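Local coordinates for protein translation initiation factor 4E (Ascaris suum, PDB 3M94) that binds the trimethylguanosine cap of messenger RNA, probably to recruit these transcripts for translation initiation, at residues Cys7-Trp12 / Ala30-Val35. Numbering follows the deposited sequence.
Sequences CHWALW and AVFDTV
Trp9 and Phe32 exchange two backbone hydrogen bonds, Trp9 N giving to Phe32 O at 3.0 Å and Phe32 N to Trp9 O at 2.9 Å. A third, Leu11 N to Ala30 O (2.9 Å), carries the antiparallel ladder onward past the non-hydrogen-bonded pair Ala10 and Val31. Where strand 30-34 ends, Asp33 CB lies over the face of the His8 imidazole, 3.7 Å from its centroid and almost exactly on the normal, a CH-pi contact. Asp33 OD2 also comes within 2.9 Å of His8 NE2, but from above the ring, an angle too poor for a hydrogen bond. On the other face of the sheet, a chi1 of 60° puts Phe32 CG between its own backbone N and carbonyl carbon and swings the ring over strand 8-12. Trp9 CB thereby lies over the phenyl face, 4.1 Å from the centroid of Phe32, a CH-pi contact; the indole itself is slid aside and barely overlaps the phenyl. Leu59 of strand 56-61 and Leu41 of helix 35-42 both pack on Phe32 and Leu11 on this face, while Ala10 CB meets Val31 CG2 on the opposite one. The pairing is that of the antiparallel hairpin 4-14/26-34, whose second strand edges the curved sheet of the eIF4E fold.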
loop_
_atom_site.group_PDB
_atom_site.type_symbol
_atom_site.label_atom_id
_atom_site.label_comp_id
_atom_site.label_asym_id
_atom_site.label_seq_id
_atom_site.Cartn_x
_atom_site.Cartn_y
_atom_site.Cartn_z
ATOM N N CYS A 7 12.099 -5.736 8.354
ATOM C CA CYS A 7 12.722 -6.027 7.071
ATOM C C CYS A 7 13.032 -4.776 6.257
ATOM O O CYS A 7 12.729 -3.664 6.672
ATOM C CB CYS A 7 11.883 -7.021 6.271
ATOM S SG CYS A 7 10.256 -6.388 5.834
ATOM N N HIS A 8 13.673 -4.976 5.115
ATOM C CA HIS A 8 14.000 -3.896 4.195
ATOM C C HIS A 8 12.780 -3.627 3.319
ATOM O O HIS A 8 12.114 -4.563 2.854
ATOM C CB HIS A 8 15.151 -4.310 3.287
ATOM C CG HIS A 8 16.477 -4.393 3.964
ATOM N ND1 HIS A 8 16.736 -5.269 4.997
ATOM C CD2 HIS A 8 17.635 -3.730 3.731
ATOM C CE1 HIS A 8 17.996 -5.138 5.375
ATOM N NE2 HIS A 8 18.558 -4.202 4.631
ATOM N N TRP A 9 12.519 -2.347 3.087
ATOM C CA TRP A 9 11.424 -1.897 2.246
ATOM C C TRP A 9 11.979 -0.993 1.154
ATOM O O TRP A 9 12.856 -0.165 1.417
ATOM C CB TRP A 9 10.397 -1.112 3.075
ATOM C CG TRP A 9 9.716 -1.945 4.123
ATOM C CD1 TRP A 9 10.142 -2.139 5.418
ATOM C CD2 TRP A 9 8.516 -2.716 3.968
ATOM N NE1 TRP A 9 9.256 -2.969 6.079
ATOM C CE2 TRP A 9 8.257 -3.340 5.213
ATOM C CE3 TRP A 9 7.616 -2.919 2.903
ATOM C CZ2 TRP A 9 7.141 -4.171 5.424
ATOM C CZ3 TRP A 9 6.500 -3.738 3.112
ATOM C CH2 TRP A 9 6.280 -4.365 4.368
ATOM N N ALA A 10 11.445 -1.120 -0.056
ATOM C CA ALA A 10 11.830 -0.219 -1.154
ATOM C C ALA A 10 10.656 0.671 -1.571
ATOM O O ALA A 10 9.522 0.204 -1.723
ATOM C CB ALA A 10 12.356 -0.983 -2.332
ATOM N N LEU A 11 10.958 1.964 -1.732
ATOM C CA LEU A 11 10.007 2.926 -2.255
ATOM C C LEU A 11 10.210 3.041 -3.766
ATOM O O LEU A 11 11.337 3.185 -4.228
ATOM C CB LEU A 11 10.190 4.292 -1.579
ATOM C CG LEU A 11 9.300 5.439 -2.070
ATOM C CD1 LEU A 11 7.853 5.258 -1.620
ATOM C CD2 LEU A 11 9.848 6.735 -1.515
ATOM N N TRP A 12 9.107 2.931 -4.513
ATOM C CA TRP A 12 9.110 3.073 -5.972
ATOM C C TRP A 12 8.192 4.249 -6.333
ATOM O O TRP A 12 7.260 4.590 -5.593
ATOM C CB TRP A 12 8.602 1.806 -6.675
ATOM C CG TRP A 12 9.344 0.520 -6.369
ATOM C CD1 TRP A 12 9.313 -0.190 -5.198
ATOM C CD2 TRP A 12 10.199 -0.223 -7.264
ATOM N NE1 TRP A 12 10.093 -1.319 -5.309
ATOM C CE2 TRP A 12 10.653 -1.359 -6.560
ATOM C CE3 TRP A 12 10.618 -0.035 -8.590
ATOM C CZ2 TRP A 12 11.515 -2.300 -7.131
ATOM C CZ3 TRP A 12 11.473 -0.970 -9.165
ATOM C CH2 TRP A 12 11.915 -2.091 -8.433
ATOM N N ALA A 30 14.469 4.462 -3.245
ATOM C CA ALA A 30 15.426 4.097 -2.204
ATOM C C ALA A 30 14.964 2.812 -1.517
ATOM O O ALA A 30 13.812 2.399 -1.673
ATOM C CB ALA A 30 15.538 5.218 -1.193
ATOM N N VAL A 31 15.886 2.196 -0.775
ATOM C CA VAL A 31 15.644 1.041 0.082
ATOM C C VAL A 31 16.047 1.486 1.491
ATOM O O VAL A 31 17.058 2.160 1.661
ATOM C CB VAL A 31 16.543 -0.172 -0.319
ATOM C CG1 VAL A 31 16.249 -1.415 0.558
ATOM C CG2 VAL A 31 16.379 -0.525 -1.794
ATOM N N PHE A 32 15.252 1.133 2.496
ATOM C CA PHE A 32 15.569 1.503 3.862
ATOM C C PHE A 32 15.210 0.360 4.814
ATOM O O PHE A 32 14.382 -0.497 4.486
ATOM C CB PHE A 32 14.833 2.799 4.247
ATOM C CG PHE A 32 13.329 2.701 4.157
ATOM C CD1 PHE A 32 12.574 2.243 5.228
ATOM C CD2 PHE A 32 12.665 3.028 2.985
ATOM C CE1 PHE A 32 11.193 2.143 5.138
ATOM C CE2 PHE A 32 11.273 2.929 2.895
ATOM C CZ PHE A 32 10.545 2.493 3.968
ATOM N N ASP A 33 15.830 0.348 5.994
ATOM C CA ASP A 33 15.480 -0.649 6.991
ATOM C C ASP A 33 15.503 -0.111 8.427
ATOM O O ASP A 33 15.607 -0.874 9.364
ATOM C CB ASP A 33 16.345 -1.907 6.827
ATOM C CG ASP A 33 17.817 -1.671 7.170
ATOM O OD1 ASP A 33 18.224 -0.532 7.478
ATOM O OD2 ASP A 33 18.575 -2.654 7.132
ATOM N N THR A 34 15.411 1.208 8.581
ATOM C CA THR A 34 15.265 1.819 9.896
ATOM C C THR A 34 14.119 2.811 9.852
ATOM O O THR A 34 13.753 3.271 8.791
ATOM C CB THR A 34 16.560 2.533 10.404
ATOM O OG1 THR A 34 16.800 3.726 9.638
ATOM C CG2 THR A 34 17.798 1.590 10.358
ATOM N N VAL A 35 13.555 3.122 11.020
ATOM C CA VAL A 35 12.533 4.140 11.159
ATOM C C VAL A 35 13.060 5.525 10.723
ATOM O O VAL A 35 12.357 6.284 10.018
ATOM C CB VAL A 35 12.066 4.220 12.630
ATOM C CG1 VAL A 35 11.085 5.362 12.832
ATOM C CG2 VAL A 35 11.464 2.885 13.088
#